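Local coordinates for protein short chain dehydrogenase/reductase (Acinetobacter baumannii, PDB 4IUY) that probably catalyses NAD(P)-dependent oxidation or reduction of a substrate not yet identified, as a Rossmann-fold member of the short-chain dehydrogenase/reductase family, at residues 59-64 against 79-84; 29-34 against 53-58; 85-90 against 140-145. One frame throughout, in Å; residues are numbered along the deposited sequence.

Contact 1 of 3, residues 59-64 against 79-84; sequences RRLERL and VYTFAL
Leu61 and Leu64 lie against Thr81 and Ala83 at the outer edge of a Rossmann fold. Residues 59-64 form the loop between strand 53-58 and helix 65-75. Residues 79-84 hold strand 79-83, the outermost strand on this side of the sheet within the chain, and its exit. No hydrogen bond joins the two segments; apolar side-chain contacts and one CA-H...O contact do.

Leu61 does most of the touching. Its CG is anti to the backbone N (chi1 -164°), which carries the CD1 methyl over the strand backbone. CD1 of Leu61 stands 3.5 Å from the backbone N of Ala83 and 3.8 Å from OG1 of Thr81. The side chains of Leu61 and Thr81 meet at about a right angle. At the base of the leucine, CB of Leu61 lies 3.7 Å from CB of Ala83.

Leu64 follows three residues on. CD1 of Leu64 reaches CB of Thr81 at 4.2 Å. Leu64 also packs on Ile56 of strand 53-58 and on Ala35 and Ser36. It is the buried member of this largely surface contact.

Thr81 also touches Glu68 of helix 65-75. Phe82 points away from the loop, and its ring touches Met95 and Leu99 of helix 89-101. In many family members the loop after the second strand lies near the cofactor's adenosine end; here the chain is in its apo form.

At the strand's exit, CA of Arg59 makes a CA-H...O contact with O of Leu84 at 3.2 Å, with an angle of 146° at the hydrogen.

Contact 2 of 3, residues 29-34 against 53-58; sequences YILITG and NIVICA
Ile30 and Ile32 of strand 29-32 are hydrogen-bonded to strand 53-58 through both their N and O atoms. The strands run parallel, 19° apart. N of Ile30 gives to O of Asn53 at 2.9 Å, and O of Ile30 accepts from N of Val55 at 2.8 Å. N of Ile32 gives to O of Val55 at 2.8 Å, and O of Ile32 accepts from N of Cys57 at 3.1 Å. The other backbone edge of strand 29-32 bonds to Val108 and Ile110, and Ile54 and Ile56 bond to the backbone of Tyr80.

Asn53 sets its CB over one face of the Tyr29 ring, a CH-pi contact with CB of Asn53 3.5 Å from the ring centroid. Its amide is held by other partners: OD1 accepts from N of Gln78, and ND2 gives weakly to O of Asp27. On the same face as Tyr29 and Asn53, CD1 of Leu31 meets CG1 of Val55 at 3.5 Å. OG1 of Thr33 accepts from N of Asn112.

The pair belongs to the first beta-alpha-beta unit of the Rossmann fold. Helix 38-49 covers the face bearing Ile30, Ile32 and Ile54. Strand 108-111 flanks strand 29-32, and strand 79-83 flanks strand 53-58.

Contact 3 of 3, residues 85-90 against 140-145; sequences DVNDRS and PWQCAQ
Arg89, in the first turn of helix 89-101, grips Gln145 of helix 126-153 end-on. NH1 and NH2 of Arg89 both give to OE1 of Gln145, each at 2.9 Å. Both bonds are bent, because one oxygen serves two nitrogens. The oxygen lies 17° out of the guanidinium plane. The NH2 bond runs nearly in line with the carbonyl, while the NH1 donor is tilted from the carbonyl plane.

Trp141 and Gln142 line the same group. The guanidinium stands almost perpendicular to the Trp141 ring, at 89°, with NH2 of Arg89 3.4 Å from CZ3 of Trp141. The aliphatic part of Gln142 lies over one guanidinium face, with CG of Gln142 3.6 Å from NH2 of Arg89. Gln142 then extends to the turn before the helix, where NE2 of Gln142 gives a weak bond to O of Asn87 at 3.5 Å. Beside this, CG1 of Val86 touches SG of Cys143.

Arg89 reaches across because its CG is anti to the backbone N (chi1 178°) and the chain bends at chi3. The turn before it probably fixes where the arginine starts. Residues 85-88 make a type I turn, and OD1 of Asp85 accepts from N of Asn87 in an Asx turn. Asp88 is the N-cap, with OD1 bonded to N of Ala91 and to OG of Ser90.

Asp126 of a second subunit forms a salt bridge with NH2 of Arg89 and accepts from NE2 of Gln142, while Glu146 of the same chain as Arg89 forms a salt bridge with its NH1. NE2 of Gln145 gives to O of Tyr124 and O of Phe121 of the second subunit, and Trp141 stacks on Trp129 of that subunit. The arginine charge is therefore paired with two carboxylates, one from each subunit. It is probably well balanced, and the bonds join both helices to the second subunit.

Along the chain contact 2 comes first, then contact 1, then contact 3, each closing before the next opens. Contacts 1 and 2 have centres about 9 Å apart and share the parallel sheet, where strands 79-83 and 53-58 are neighbours. The backbone of Tyr80 bonds to that of Ile54 and Ile56, joining the two contacts. Contact 3 starts where strand 79-83 leads into helix 89-101. Its centre is about 15 Å from that of contact 1 and about 13 Å from that of contact 2, with Val86 touching Thr33. Together they run from the sheet edge through its interior to the helices that meet a second subunit, linking the Rossmann core to the assembly.

Contact 1 of 3, residues 59-64 against 79-84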
loop_
_atom_site.group_PDB
_atom_site.type_symbol
_atom_site.label_atom_id
_atom_site.label_comp_id
_atom_site.label_asym_id
_atom_site.label_seq_id
_atom_site.Cartn_x
_atom_site.Cartn_y
_atom_site.Cartn_z
ATOM N N ARG D 59 -3.399 30.031 -16.302
ATOM C CA ARG D 59 -3.598 30.286 -17.735
ATOM C C ARG D 59 -3.981 31.734 -17.983
ATOM O O ARG D 59 -3.435 32.386 -18.879
ATOM C CB ARG D 59 -4.671 29.371 -18.327
ATOM C CG ARG D 59 -4.595 29.231 -19.854
ATOM C CD ARG D 59 -5.819 28.529 -20.450
ATOM N NE ARG D 59 -6.558 27.742 -19.463
ATOM C CZ ARG D 59 -6.247 26.501 -19.095
ATOM N NH1 ARG D 59 -5.195 25.887 -19.628
ATOM N NH2 ARG D 59 -6.984 25.876 -18.182
ATOM N N ARG D 60 -4.937 32.233 -17.205
ATOM C CA ARG D 60 -5.390 33.611 -17.390
ATOM C C ARG D 60 -4.911 34.531 -16.266
ATOM O O ARG D 60 -5.346 34.444 -15.113
ATOM C CB ARG D 60 -6.908 33.666 -17.583
ATOM C CG ARG D 60 -7.324 33.048 -18.906
ATOM C CD ARG D 60 -8.777 32.619 -18.973
ATOM N NE ARG D 60 -8.943 31.684 -20.084
ATOM C CZ ARG D 60 -8.838 30.361 -19.977
ATOM N NH1 ARG D 60 -8.586 29.804 -18.798
ATOM N NH2 ARG D 60 -8.993 29.593 -21.048
ATOM N N LEU D 61 -4.027 35.435 -16.664
ATOM C CA LEU D 61 -3.345 36.390 -15.805
ATOM C C LEU D 61 -4.321 37.267 -15.008
ATOM O O LEU D 61 -4.027 37.667 -13.878
ATOM C CB LEU D 61 -2.429 37.263 -16.678
ATOM C CG LEU D 61 -1.329 38.106 -16.047
ATOM C CD1 LEU D 61 -0.293 37.172 -15.477
ATOM C CD2 LEU D 61 -0.700 39.028 -17.086
ATOM N N GLU D 62 -5.469 37.571 -15.613
ATOM C CA GLU D 62 -6.448 38.467 -15.005
ATOM C C GLU D 62 -7.019 37.871 -13.711
ATOM O O GLU D 62 -7.397 38.604 -12.795
ATOM C CB GLU D 62 -7.549 38.887 -16.003
ATOM C CG GLU D 62 -8.425 37.779 -16.589
ATOM C CD GLU D 62 -7.837 37.122 -17.835
ATOM O OE1 GLU D 62 -6.655 37.370 -18.158
ATOM O OE2 GLU D 62 -8.576 36.373 -18.511
ATOM N N ARG D 63 -7.084 36.543 -13.642
ATOM C CA ARG D 63 -7.536 35.837 -12.433
ATOM C C ARG D 63 -6.559 35.969 -11.239
ATOM O O ARG D 63 -6.874 35.549 -10.134
ATOM C CB ARG D 63 -7.794 34.360 -12.730
ATOM C CG ARG D 63 -8.790 34.080 -13.854
ATOM C CD ARG D 63 -8.971 32.560 -14.047
ATOM N NE ARG D 63 -9.580 32.215 -15.334
ATOM C CZ ARG D 63 -10.883 32.051 -15.544
ATOM N NH1 ARG D 63 -11.741 32.173 -14.541
ATOM N NH2 ARG D 63 -11.323 31.745 -16.761
ATOM N N LEU D 64 -5.331 36.409 -11.496
ATOM C CA LEU D 64 -4.314 36.585 -10.450
ATOM C C LEU D 64 -4.212 37.997 -9.851
ATOM O O LEU D 64 -3.589 38.188 -8.812
ATOM C CB LEU D 64 -2.931 36.170 -10.970
ATOM C CG LEU D 64 -2.819 34.682 -11.330
ATOM C CD1 LEU D 64 -1.368 34.341 -11.676
ATOM C CD2 LEU D 64 -3.425 33.700 -10.269
ATOM N N VAL D 79 6.013 39.565 -5.207
ATOM C CA VAL D 79 5.085 38.726 -5.981
ATOM C C VAL D 79 5.375 38.834 -7.479
ATOM O O VAL D 79 5.416 39.914 -8.033
ATOM C CB VAL D 79 3.604 39.107 -5.764
ATOM C CG1 VAL D 79 2.709 38.135 -6.484
ATOM C CG2 VAL D 79 3.257 39.109 -4.310
ATOM N N TYR D 80 5.563 37.699 -8.129
ATOM C CA TYR D 80 5.722 37.670 -9.571
ATOM C C TYR D 80 4.548 36.865 -10.133
ATOM O O TYR D 80 4.189 35.841 -9.589
ATOM C CB TYR D 80 7.043 37.020 -9.952
ATOM C CG TYR D 80 8.263 37.787 -9.495
ATOM C CD1 TYR D 80 8.890 38.701 -10.341
ATOM C CD2 TYR D 80 8.793 37.602 -8.205
ATOM C CE1 TYR D 80 10.015 39.415 -9.929
ATOM C CE2 TYR D 80 9.925 38.322 -7.776
ATOM C CZ TYR D 80 10.538 39.223 -8.650
ATOM O OH TYR D 80 11.666 39.942 -8.251
ATOM N N THR D 81 3.877 37.394 -11.147
ATOM C CA THR D 81 2.809 36.650 -11.797
ATOM C C THR D 81 3.207 36.273 -13.232
ATOM O O THR D 81 3.948 36.986 -13.882
ATOM C CB THR D 81 1.495 37.425 -11.783
ATOM O OG1 THR D 81 1.634 38.624 -12.554
ATOM C CG2 THR D 81 1.113 37.764 -10.358
ATOM N N PHE D 82 2.756 35.114 -13.684
ATOM C CA PHE D 82 3.003 34.648 -15.039
ATOM C C PHE D 82 1.776 33.959 -15.627
ATOM O O PHE D 82 1.222 33.026 -15.042
ATOM C CB PHE D 82 4.171 33.667 -15.068
ATOM C CG PHE D 82 5.496 34.284 -14.741
ATOM C CD1 PHE D 82 6.183 35.031 -15.703
ATOM C CD2 PHE D 82 6.068 34.115 -13.484
ATOM C CE1 PHE D 82 7.429 35.603 -15.416
ATOM C CE2 PHE D 82 7.316 34.679 -13.188
ATOM C CZ PHE D 82 7.996 35.430 -14.160
ATOM N N ALA D 83 1.377 34.404 -16.806
ATOM C CA ALA D 83 0.341 33.725 -17.564
ATOM C C ALA D 83 0.993 32.659 -18.433
ATOM O O ALA D 83 1.947 32.952 -19.156
ATOM C CB ALA D 83 -0.400 34.721 -18.437
ATOM N N LEU D 84 0.510 31.421 -18.323
ATOM C CA LEU D 84 0.993 30.329 -19.167
ATOM C C LEU D 84 0.088 29.096 -19.101
ATOM O O LEU D 84 -0.719 28.969 -18.193
ATOM C CB LEU D 84 2.437 29.963 -18.779
ATOM C CG LEU D 84 2.801 29.676 -17.310
ATOM C CD1 LEU D 84 2.403 28.289 -16.849
ATOM C CD2 LEU D 84 4.287 29.910 -17.093
#

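Contact 2 of 3, residues 29-34 against 53-58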
loop_
_atom_site.group_PDB
_atom_site.type_symbol
_atom_site.label_atom_id
_atom_site.label_comp_id
_atom_site.label_asym_id
_atom_site.label_seq_id
_atom_site.Cartn_x
_atom_site.Cartn_y
_atom_site.Cartn_z
ATOM N N TYR D 29 11.535 31.744 -1.998
ATOM C CA TYR D 29 10.640 31.949 -3.115
ATOM C C TYR D 29 9.846 30.675 -3.360
ATOM O O TYR D 29 10.416 29.588 -3.563
ATOM C CB TYR D 29 11.402 32.414 -4.366
ATOM C CG TYR D 29 11.750 33.903 -4.368
ATOM C CD1 TYR D 29 10.965 34.814 -5.074
ATOM C CD2 TYR D 29 12.872 34.391 -3.706
ATOM C CE1 TYR D 29 11.267 36.168 -5.101
ATOM C CE2 TYR D 29 13.198 35.762 -3.737
ATOM C CZ TYR D 29 12.381 36.647 -4.436
ATOM O OH TYR D 29 12.658 38.017 -4.479
ATOM N N ILE D 30 8.527 30.809 -3.288
ATOM C CA ILE D 30 7.616 29.702 -3.498
ATOM C C ILE D 30 6.941 29.791 -4.873
ATOM O O ILE D 30 6.253 30.768 -5.169
ATOM C CB ILE D 30 6.506 29.695 -2.438
ATOM C CG1 ILE D 30 7.077 29.958 -1.039
ATOM C CG2 ILE D 30 5.744 28.355 -2.496
ATOM C CD1 ILE D 30 8.057 28.898 -0.541
ATOM N N LEU D 31 7.142 28.783 -5.718
ATOM C CA LEU D 31 6.478 28.749 -7.019
ATOM C C LEU D 31 5.214 27.899 -6.928
ATOM O O LEU D 31 5.268 26.740 -6.544
ATOM C CB LEU D 31 7.402 28.214 -8.112
ATOM C CG LEU D 31 6.815 28.009 -9.519
ATOM C CD1 LEU D 31 6.082 29.255 -10.011
ATOM C CD2 LEU D 31 7.934 27.680 -10.502
ATOM N N ILE D 32 4.079 28.501 -7.247
ATOM C CA ILE D 32 2.784 27.853 -7.126
ATOM C C ILE D 32 2.091 27.816 -8.468
ATOM O O ILE D 32 1.751 28.867 -9.006
ATOM C CB ILE D 32 1.886 28.607 -6.128
ATOM C CG1 ILE D 32 2.617 28.742 -4.791
ATOM C CG2 ILE D 32 0.528 27.896 -5.943
ATOM C CD1 ILE D 32 1.959 29.707 -3.837
ATOM N N THR D 33 1.911 26.614 -9.022
ATOM C CA THR D 33 1.132 26.467 -10.249
ATOM C C THR D 33 -0.348 26.311 -9.902
ATOM O O THR D 33 -0.704 25.922 -8.789
ATOM C CB THR D 33 1.587 25.241 -11.049
ATOM O OG1 THR D 33 1.256 24.051 -10.309
ATOM C CG2 THR D 33 3.106 25.284 -11.306
ATOM N N GLY D 34 -1.213 26.539 -10.877
ATOM C CA GLY D 34 -2.636 26.454 -10.630
ATOM C C GLY D 34 -3.087 27.463 -9.581
ATOM O O GLY D 34 -3.999 27.193 -8.811
ATOM N N ASN D 53 8.385 34.934 -0.283
ATOM C CA ASN D 53 8.081 35.547 -1.564
ATOM C C ASN D 53 7.312 34.603 -2.492
ATOM O O ASN D 53 7.489 33.402 -2.453
ATOM C CB ASN D 53 9.370 36.045 -2.230
ATOM C CG ASN D 53 10.126 37.020 -1.352
ATOM O OD1 ASN D 53 9.630 38.105 -1.038
ATOM N ND2 ASN D 53 11.325 36.639 -0.939
ATOM N N ILE D 54 6.487 35.166 -3.361
ATOM C CA ILE D 54 5.485 34.388 -4.076
ATOM C C ILE D 54 5.642 34.471 -5.597
ATOM O O ILE D 54 5.709 35.558 -6.160
ATOM C CB ILE D 54 4.055 34.897 -3.687
ATOM C CG1 ILE D 54 3.819 34.703 -2.193
ATOM C CG2 ILE D 54 2.987 34.174 -4.458
ATOM C CD1 ILE D 54 3.986 33.249 -1.765
ATOM N N VAL D 55 5.732 33.320 -6.253
ATOM C CA VAL D 55 5.603 33.267 -7.713
ATOM C C VAL D 55 4.356 32.464 -8.095
ATOM O O VAL D 55 4.259 31.262 -7.826
ATOM C CB VAL D 55 6.825 32.641 -8.401
ATOM C CG1 VAL D 55 6.631 32.694 -9.930
ATOM C CG2 VAL D 55 8.093 33.372 -8.002
ATOM N N ILE D 56 3.381 33.125 -8.689
ATOM C CA ILE D 56 2.135 32.441 -9.000
ATOM C C ILE D 56 1.891 32.409 -10.491
ATOM O O ILE D 56 2.183 33.378 -11.214
ATOM C CB ILE D 56 0.944 33.098 -8.297
ATOM C CG1 ILE D 56 1.038 34.618 -8.371
ATOM C CG2 ILE D 56 0.898 32.671 -6.832
ATOM C CD1 ILE D 56 -0.147 35.307 -7.783
ATOM N N CYS D 57 1.409 31.274 -10.980
ATOM C CA CYS D 57 0.975 31.251 -12.368
ATOM C C CYS D 57 -0.319 30.505 -12.615
ATOM O O CYS D 57 -0.746 29.688 -11.800
ATOM C CB CYS D 57 2.101 30.815 -13.315
ATOM S SG CYS D 57 3.177 29.536 -12.783
ATOM N N ALA D 58 -0.971 30.878 -13.715
ATOM C CA ALA D 58 -2.227 30.275 -14.153
ATOM C C ALA D 58 -2.392 30.609 -15.640
ATOM O O ALA D 58 -1.609 31.393 -16.181
ATOM C CB ALA D 58 -3.388 30.835 -13.337
#

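Contact 3 of 3, residues 85-90 against 140-145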
loop_
_atom_site.group_PDB
_atom_site.type_symbol
_atom_site.label_atom_id
_atom_site.label_comp_id
_atom_site.label_asym_id
_atom_site.label_seq_id
_atom_site.Cartn_x
_atom_site.Cartn_y
_atom_site.Cartn_z
ATOM N N ASP D 85 0.237 28.184 -20.058
ATOM C CA ASP D 85 -0.382 26.871 -19.952
ATOM C C ASP D 85 0.614 25.940 -19.262
ATOM O O ASP D 85 1.767 25.853 -19.681
ATOM C CB ASP D 85 -0.754 26.310 -21.318
ATOM C CG ASP D 85 -1.332 24.898 -21.225
ATOM O OD1 ASP D 85 -1.641 24.451 -20.099
ATOM O OD2 ASP D 85 -1.457 24.219 -22.266
ATOM N N VAL D 86 0.181 25.257 -18.201
ATOM C CA VAL D 86 1.083 24.371 -17.458
ATOM C C VAL D 86 1.646 23.237 -18.331
ATOM O O VAL D 86 2.661 22.639 -17.983
ATOM C CB VAL D 86 0.427 23.785 -16.166
ATOM C CG1 VAL D 86 1.085 24.356 -14.919
ATOM C CG2 VAL D 86 -1.072 24.032 -16.147
ATOM N N ASN D 87 1.001 22.971 -19.469
ATOM C CA ASN D 87 1.471 21.967 -20.432
ATOM C C ASN D 87 2.498 22.452 -21.446
ATOM O O ASN D 87 3.031 21.655 -22.226
ATOM C CB ASN D 87 0.285 21.358 -21.167
ATOM C CG ASN D 87 -0.428 20.322 -20.324
ATOM O OD1 ASN D 87 0.064 19.198 -20.170
ATOM N ND2 ASN D 87 -1.570 20.704 -19.737
ATOM N N ASP D 88 2.751 23.762 -21.428
ATOM C CA ASP D 88 3.712 24.429 -22.305
ATOM C C ASP D 88 5.084 24.485 -21.623
ATOM O O ASP D 88 5.358 25.372 -20.805
ATOM C CB ASP D 88 3.185 25.844 -22.603
ATOM C CG ASP D 88 3.973 26.576 -23.668
ATOM O OD1 ASP D 88 5.137 26.220 -23.926
ATOM O OD2 ASP D 88 3.408 27.526 -24.258
ATOM N N ARG D 89 5.950 23.540 -21.978
ATOM C CA ARG D 89 7.273 23.448 -21.364
ATOM C C ARG D 89 8.142 24.696 -21.614
ATOM O O ARG D 89 8.884 25.131 -20.727
ATOM C CB ARG D 89 8.017 22.209 -21.838
ATOM C CG ARG D 89 9.408 22.121 -21.259
ATOM C CD ARG D 89 10.245 21.029 -21.907
ATOM N NE ARG D 89 9.716 19.691 -21.648
ATOM C CZ ARG D 89 9.986 18.972 -20.566
ATOM N NH1 ARG D 89 10.734 19.477 -19.592
ATOM N NH2 ARG D 89 9.476 17.758 -20.439
ATOM N N SER D 90 8.099 25.221 -22.833
ATOM C CA SER D 90 8.906 26.391 -23.166
ATOM C C SER D 90 8.447 27.637 -22.402
ATOM O O SER D 90 9.268 28.473 -22.020
ATOM C CB SER D 90 8.942 26.638 -24.680
ATOM O OG SER D 90 7.653 26.938 -25.174
ATOM N N PRO D 140 3.008 18.545 -14.106
ATOM C CA PRO D 140 3.828 18.606 -12.891
ATOM C C PRO D 140 5.209 18.003 -13.116
ATOM O O PRO D 140 6.187 18.505 -12.546
ATOM C CB PRO D 140 3.030 17.761 -11.887
ATOM C CG PRO D 140 1.647 17.778 -12.394
ATOM C CD PRO D 140 1.713 17.871 -13.860
ATOM N N TRP D 141 5.280 16.943 -13.919
ATOM C CA TRP D 141 6.555 16.339 -14.284
ATOM C C TRP D 141 7.438 17.318 -15.084
ATOM O O TRP D 141 8.611 17.508 -14.763
ATOM C CB TRP D 141 6.339 15.022 -15.043
ATOM C CG TRP D 141 7.568 14.504 -15.761
ATOM C CD1 TRP D 141 8.640 13.866 -15.206
ATOM C CD2 TRP D 141 7.831 14.577 -17.170
ATOM N NE1 TRP D 141 9.557 13.546 -16.182
ATOM C CE2 TRP D 141 9.081 13.965 -17.395
ATOM C CE3 TRP D 141 7.126 15.091 -18.260
ATOM C CZ2 TRP D 141 9.655 13.865 -18.676
ATOM C CZ3 TRP D 141 7.692 15.000 -19.530
ATOM C CH2 TRP D 141 8.949 14.387 -19.727
ATOM N N GLN D 142 6.869 17.937 -16.113
ATOM C CA GLN D 142 7.576 18.967 -16.891
ATOM C C GLN D 142 8.092 20.096 -15.998
ATOM O O GLN D 142 9.281 20.474 -16.068
ATOM C CB GLN D 142 6.663 19.565 -17.967
ATOM C CG GLN D 142 6.229 18.604 -19.076
ATOM C CD GLN D 142 5.086 19.165 -19.941
ATOM O OE1 GLN D 142 4.013 19.519 -19.428
ATOM N NE2 GLN D 142 5.303 19.216 -21.251
ATOM N N CYS D 143 7.206 20.623 -15.154
ATOM C CA CYS D 143 7.578 21.729 -14.270
ATOM C C CYS D 143 8.692 21.320 -13.329
ATOM O O CYS D 143 9.622 22.089 -13.092
ATOM C CB CYS D 143 6.383 22.236 -13.459
ATOM S SG CYS D 143 5.153 23.017 -14.469
ATOM N N ALA D 144 8.577 20.118 -12.779
ATOM C CA ALA D 144 9.602 19.609 -11.878
ATOM C C ALA D 144 10.936 19.555 -12.610
ATOM O O ALA D 144 11.945 20.044 -12.111
ATOM C CB ALA D 144 9.221 18.197 -11.332
ATOM N N GLN D 145 10.933 18.969 -13.799
ATOM C CA GLN D 145 12.161 18.901 -14.576
ATOM C C GLN D 145 12.765 20.291 -14.748
ATOM O O GLN D 145 13.948 20.493 -14.474
ATOM C CB GLN D 145 11.932 18.278 -15.957
ATOM C CG GLN D 145 11.903 16.765 -15.996
ATOM C CD GLN D 145 11.876 16.279 -17.425
ATOM O OE1 GLN D 145 11.291 16.924 -18.299
ATOM N NE2 GLN D 145 12.542 15.168 -17.687
#